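Local coordinates for cDNA FLJ56608, highly similar to Homo sapiens chloride channel, calcium activated, family member 1 (CLCA1), mRNA (Homo sapiens, PDB 6PYO), which may mediate calcium-activated chloride conductance and regulate mucus production by goblet cells, this chain being its metal-binding von Willebrand factor type A domain, at residues L11-S16 with V110-G115; S16-T21 with G83-C88. One frame throughout, in Å; residues are numbered along the deposited sequence.

Contact 1: residues L11-S16 with V110-G115. With CA (calcium ion), chain C.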
loop_
_atom_site.group_PDB
_atom_site.type_symbol
_atom_site.label_atom_id
_atom_site.label_comp_id
_atom_site.label_asym_id
_atom_site.label_seq_id
_atom_site.Cartn_x
_atom_site.Cartn_y
_atom_site.Cartn_z
ATOM N N LEU A 11 -0.038 -3.281 -2.383
ATOM C CA LEU A 11 -0.957 -2.639 -1.467
ATOM C C LEU A 11 -0.323 -2.609 -0.086
ATOM O O LEU A 11 0.168 -3.634 0.415
ATOM C CB LEU A 11 -2.281 -3.402 -1.417
ATOM C CG LEU A 11 -3.354 -3.062 -2.406
ATOM C CD1 LEU A 11 -2.670 -3.019 -3.789
ATOM C CD2 LEU A 11 -4.506 -4.032 -2.384
ATOM N N VAL A 12 -0.329 -1.439 0.529
ATOM C CA VAL A 12 0.146 -1.251 1.892
ATOM C C VAL A 12 -1.015 -0.653 2.673
ATOM O O VAL A 12 -1.459 0.473 2.397
ATOM C CB VAL A 12 1.400 -0.380 1.944
ATOM C CG1 VAL A 12 1.866 -0.241 3.376
ATOM C CG2 VAL A 12 2.491 -1.037 1.105
ATOM N N LEU A 13 -1.553 -1.446 3.596
ATOM C CA LEU A 13 -2.886 -1.210 4.129
ATOM C C LEU A 13 -2.781 -0.974 5.633
ATOM O O LEU A 13 -2.356 -1.867 6.371
ATOM C CB LEU A 13 -3.793 -2.397 3.829
ATOM C CG LEU A 13 -3.885 -2.762 2.347
ATOM C CD1 LEU A 13 -4.738 -3.983 2.194
ATOM C CD2 LEU A 13 -4.434 -1.607 1.547
ATOM N N ASP A 14 -3.247 0.182 6.074
ATOM C CA ASP A 14 -3.248 0.564 7.484
ATOM C C ASP A 14 -4.397 -0.136 8.199
ATOM O O ASP A 14 -5.572 0.128 7.903
ATOM C CB ASP A 14 -3.375 2.080 7.538
ATOM C CG ASP A 14 -3.181 2.652 8.931
ATOM O OD1 ASP A 14 -3.380 1.914 9.923
ATOM O OD2 ASP A 14 -2.858 3.859 8.988
ATOM N N LYS A 15 -4.070 -1.069 9.113
ATOM C CA LYS A 15 -5.074 -1.705 9.956
ATOM C C LYS A 15 -4.928 -1.290 11.427
ATOM O O LYS A 15 -5.368 -2.026 12.321
ATOM C CB LYS A 15 -5.033 -3.237 9.822
ATOM C CG LYS A 15 -3.666 -3.847 10.167
ATOM C CD LYS A 15 -3.740 -5.165 10.906
ATOM C CE LYS A 15 -4.585 -5.105 12.172
ATOM N NZ LYS A 15 -3.795 -4.695 13.368
ATOM N N SER A 16 -4.318 -0.134 11.695
ATOM C CA SER A 16 -4.039 0.309 13.057
ATOM C C SER A 16 -5.327 0.719 13.760
ATOM O O SER A 16 -6.385 0.850 13.146
ATOM C CB SER A 16 -3.035 1.458 13.039
ATOM O OG SER A 16 -3.554 2.628 12.406
ATOM N N VAL A 110 0.472 1.291 -3.285
ATOM C CA VAL A 110 -0.813 1.929 -3.018
ATOM C C VAL A 110 -0.937 1.944 -1.489
ATOM O O VAL A 110 -1.184 0.901 -0.865
ATOM C CB VAL A 110 -1.985 1.205 -3.692
ATOM C CG1 VAL A 110 -3.303 1.893 -3.357
ATOM C CG2 VAL A 110 -1.786 1.194 -5.249
ATOM N N LEU A 111 -0.758 3.117 -0.895
ATOM C CA LEU A 111 -0.767 3.317 0.557
ATOM C C LEU A 111 -2.139 3.815 0.983
ATOM O O LEU A 111 -2.512 4.962 0.697
ATOM C CB LEU A 111 0.316 4.310 0.964
ATOM C CG LEU A 111 0.458 4.612 2.464
ATOM C CD1 LEU A 111 0.537 3.305 3.258
ATOM C CD2 LEU A 111 1.700 5.460 2.666
ATOM N N LEU A 112 -2.904 2.951 1.645
ATOM C CA LEU A 112 -4.246 3.302 2.092
ATOM C C LEU A 112 -4.145 3.512 3.614
ATOM O O LEU A 112 -3.854 2.565 4.372
ATOM C CB LEU A 112 -5.272 2.229 1.711
ATOM C CG LEU A 112 -5.376 1.869 0.203
ATOM C CD1 LEU A 112 -6.461 0.856 -0.106
ATOM C CD2 LEU A 112 -5.624 3.084 -0.647
ATOM N N THR A 113 -4.323 4.753 4.053
ATOM C CA THR A 113 -4.112 5.025 5.481
ATOM C C THR A 113 -4.871 6.272 5.880
ATOM O O THR A 113 -5.159 7.132 5.035
ATOM C CB THR A 113 -2.621 5.226 5.799
ATOM O OG1 THR A 113 -2.416 5.560 7.179
ATOM C CG2 THR A 113 -2.087 6.398 4.950
ATOM N N ASP A 114 -5.148 6.396 7.203
ATOM C CA ASP A 114 -5.629 7.684 7.707
ATOM C C ASP A 114 -4.498 8.698 7.865
ATOM O O ASP A 114 -4.766 9.885 8.090
ATOM C CB ASP A 114 -6.421 7.544 9.032
ATOM C CG ASP A 114 -5.634 6.944 10.187
ATOM O OD1 ASP A 114 -4.400 7.057 10.286
ATOM O OD2 ASP A 114 -6.306 6.347 11.033
ATOM N N GLY A 115 -3.244 8.271 7.752
ATOM C CA GLY A 115 -2.125 9.189 7.778
ATOM C C GLY A 115 -1.742 9.737 9.134
ATOM O O GLY A 115 -0.866 10.604 9.205
HETATM CA CA CA C . -3.163 4.769 13.277
HETATM O O HOH W 1 -2.549 6.842 14.327
HETATM O O HOH W 2 -2.873 5.382 11.010
#
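Asp14 and Thr113 meet through torsions of the same kind. Asp14 holds CG opposite its backbone N (chi1 -171°), and Thr113 does the same with OG1 (chi1 177°). These torsions bring the two groups together: the Thr113 hydroxyl donates, with OG1 2.5 Å from Asp14 OD2. It uses the lone pair of OD2 that lies away from OD1. Thr113 OG1 also accepts from the backbone N of Gly115, closing an ST turn. Asp14 OD1 takes the N-H of Ser16 in an Asx turn, and its syn lone pair receives Ser16 OG at 2.6 Å. Ser16 OG in turn binds the calcium ion at 2.3 Å.

Behind this polar end, strands 11-14 and 110-113 run parallel at the centre of the sheet. Val12 N bonds to Val110 O at 2.9 Å, Leu112 N to Val12 O and Asp14 N to Leu112 O. Leu13 and Leu112 lie side by side and both pack against Leu28 of helix 24-39, with CD2 of Leu13 3.6 Å from CD1 of Leu112. On the opposite face Val12 CG1 meets Leu111 CD1 at 3.8 Å, towards helix 87-99.

Asp114 OD1 stands 3.8 Å from Asp14 OD2, while Asp114 OD2 forms a salt bridge with Arg24 and a probable hydrogen bond with Ser18. Both aspartates are second-shell groups here. Their negative charge probably favours the cation, and Asp14 positions the Ser16 ligand.

Contact 2: residues S16-T21 with G83-C88; sequences SGSMAT and GGTSIC. With CA (calcium ion), chain C.
Metal coordination joins Ser16 and Ser18 to Thr85 through one calcium ion. The ion lies 2.1 Å from Ser18 OG and 2.1 Å from Thr85 OG1. Two waters also bind it, each at 2.4 Å. Thr85 turns OG1 away from its own carbonyl carbon (chi1 -58°), which brings the hydroxyl to the ion beside Ser16. The oxygens Ser16 OG and Thr85 OG1 are 3.1 Å apart as fellow ligands, without a hydrogen bond between them.

Hydrogen bonding across the contact runs between backbones. Gly17 N donates to Gly83 O at 2.9 Å, with the donor tilted 28° from the carbonyl plane. Within 16-21, a short 3-10 turn carries Ser18 to the metal. Its end is tied by Thr21, whose N and OG1 both reach Ser18 O from one face.

Packing is slight. Ser16 CB makes a close van der Waals approach to Gly84 O, at 3.2 Å.

The DKSGS loop (a DxSxS motif), Thr85 and Asp114 match the metal ion-dependent adhesion site of VWA domains. Three hydroxyl oxygens bind the ion directly. The nearby carboxylates therefore probably supply much of the compensating charge from the second shell.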
loop_
_atom_site.group_PDB
_atom_site.type_symbol
_atom_site.label_atom_id
_atom_site.label_comp_id
_atom_site.label_asym_id
_atom_site.label_seq_id
_atom_site.Cartn_x
_atom_site.Cartn_y
_atom_site.Cartn_z
ATOM N N SER A 16 -4.318 -0.134 11.695
ATOM C CA SER A 16 -4.039 0.309 13.057
ATOM C C SER A 16 -5.327 0.719 13.760
ATOM O O SER A 16 -6.385 0.850 13.146
ATOM C CB SER A 16 -3.035 1.458 13.039
ATOM O OG SER A 16 -3.554 2.628 12.406
ATOM N N GLY A 17 -5.223 0.962 15.080
ATOM C CA GLY A 17 -6.420 1.230 15.866
ATOM C C GLY A 17 -7.184 2.465 15.431
ATOM O O GLY A 17 -8.417 2.492 15.494
ATOM N N SER A 18 -6.467 3.521 15.012
ATOM C CA SER A 18 -7.150 4.722 14.537
ATOM C C SER A 18 -8.092 4.409 13.392
ATOM O O SER A 18 -9.077 5.125 13.190
ATOM C CB SER A 18 -6.165 5.800 14.074
ATOM O OG SER A 18 -5.220 5.325 13.123
ATOM N N MET A 19 -7.784 3.380 12.603
ATOM C CA MET A 19 -8.621 3.033 11.466
ATOM C C MET A 19 -9.983 2.522 11.895
ATOM O O MET A 19 -10.884 2.437 11.055
ATOM C CB MET A 19 -7.889 1.999 10.600
ATOM C CG MET A 19 -6.657 2.578 9.921
ATOM S SD MET A 19 -7.072 3.853 8.676
ATOM C CE MET A 19 -7.678 2.773 7.390
ATOM N N ALA A 20 -10.161 2.196 13.184
ATOM C CA ALA A 20 -11.475 1.812 13.681
ATOM C C ALA A 20 -12.420 3.002 13.730
ATOM O O ALA A 20 -13.634 2.808 13.805
ATOM C CB ALA A 20 -11.361 1.171 15.069
ATOM N N THR A 21 -11.895 4.223 13.671
ATOM C CA THR A 21 -12.740 5.408 13.730
ATOM C C THR A 21 -13.652 5.488 12.517
ATOM O O THR A 21 -13.226 5.234 11.386
ATOM C CB THR A 21 -11.901 6.684 13.767
ATOM O OG1 THR A 21 -10.992 6.645 14.850
ATOM C CG2 THR A 21 -12.788 7.919 13.915
ATOM N N GLY A 83 -3.988 -1.909 17.167
ATOM C CA GLY A 83 -2.547 -1.806 17.256
ATOM C C GLY A 83 -2.080 -0.411 16.912
ATOM O O GLY A 83 -2.864 0.506 16.654
ATOM N N GLY A 84 -0.768 -0.250 16.951
ATOM C CA GLY A 84 -0.175 1.037 16.692
ATOM C C GLY A 84 0.058 1.240 15.209
ATOM O O GLY A 84 -0.337 0.442 14.357
ATOM N N THR A 85 0.739 2.331 14.909
ATOM C CA THR A 85 0.871 2.835 13.558
ATOM C C THR A 85 2.344 2.962 13.199
ATOM O O THR A 85 3.093 3.639 13.906
ATOM C CB THR A 85 0.199 4.183 13.410
ATOM O OG1 THR A 85 -1.186 4.070 13.760
ATOM C CG2 THR A 85 0.300 4.637 11.935
ATOM N N SER A 86 2.750 2.333 12.079
ATOM C CA SER A 86 4.061 2.616 11.488
ATOM C C SER A 86 3.949 2.485 9.959
ATOM O O SER A 86 4.117 1.401 9.395
ATOM C CB SER A 86 5.136 1.705 12.061
ATOM O OG SER A 86 6.383 1.958 11.436
ATOM N N ILE A 87 3.687 3.616 9.300
ATOM C CA ILE A 87 3.695 3.627 7.838
ATOM C C ILE A 87 5.021 3.092 7.333
ATOM O O ILE A 87 5.075 2.292 6.388
ATOM C CB ILE A 87 3.396 5.038 7.300
ATOM C CG1 ILE A 87 1.913 5.328 7.532
ATOM C CG2 ILE A 87 3.792 5.110 5.826
ATOM C CD1 ILE A 87 1.457 6.691 7.113
ATOM N N CYS A 88 6.118 3.499 7.977
ATOM C CA CYS A 88 7.436 3.139 7.478
ATOM C C CYS A 88 7.665 1.646 7.542
ATOM O O CYS A 88 8.277 1.081 6.628
ATOM C CB CYS A 88 8.533 3.899 8.235
ATOM S SG CYS A 88 8.679 5.641 7.671
HETATM CA CA CA C . -3.163 4.769 13.277
HETATM O O HOH W 1 -2.549 6.842 14.327
HETATM O O HOH W 2 -2.873 5.382 11.010
#

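How the contacts relate
Contact 1 is core and contact 2 is surface. In contact 1, neighbouring parallel strands of the central sheet pair, and leucines and valines fill both faces. Contact 2 joins two loops beyond the C-terminal ends of the central strands, where a shared metal and one backbone bond hold the loops together. Ser16 belongs to both, and the calcium ion and its two waters adjoin both. The contacts also touch directly: Met19 packs on Asp14 and Asp114. Ile87, at the start of helix 87-99, packs on Leu111. Contact 1 thus supplies carboxylates behind the ion, and contact 2 the hydroxyls on it.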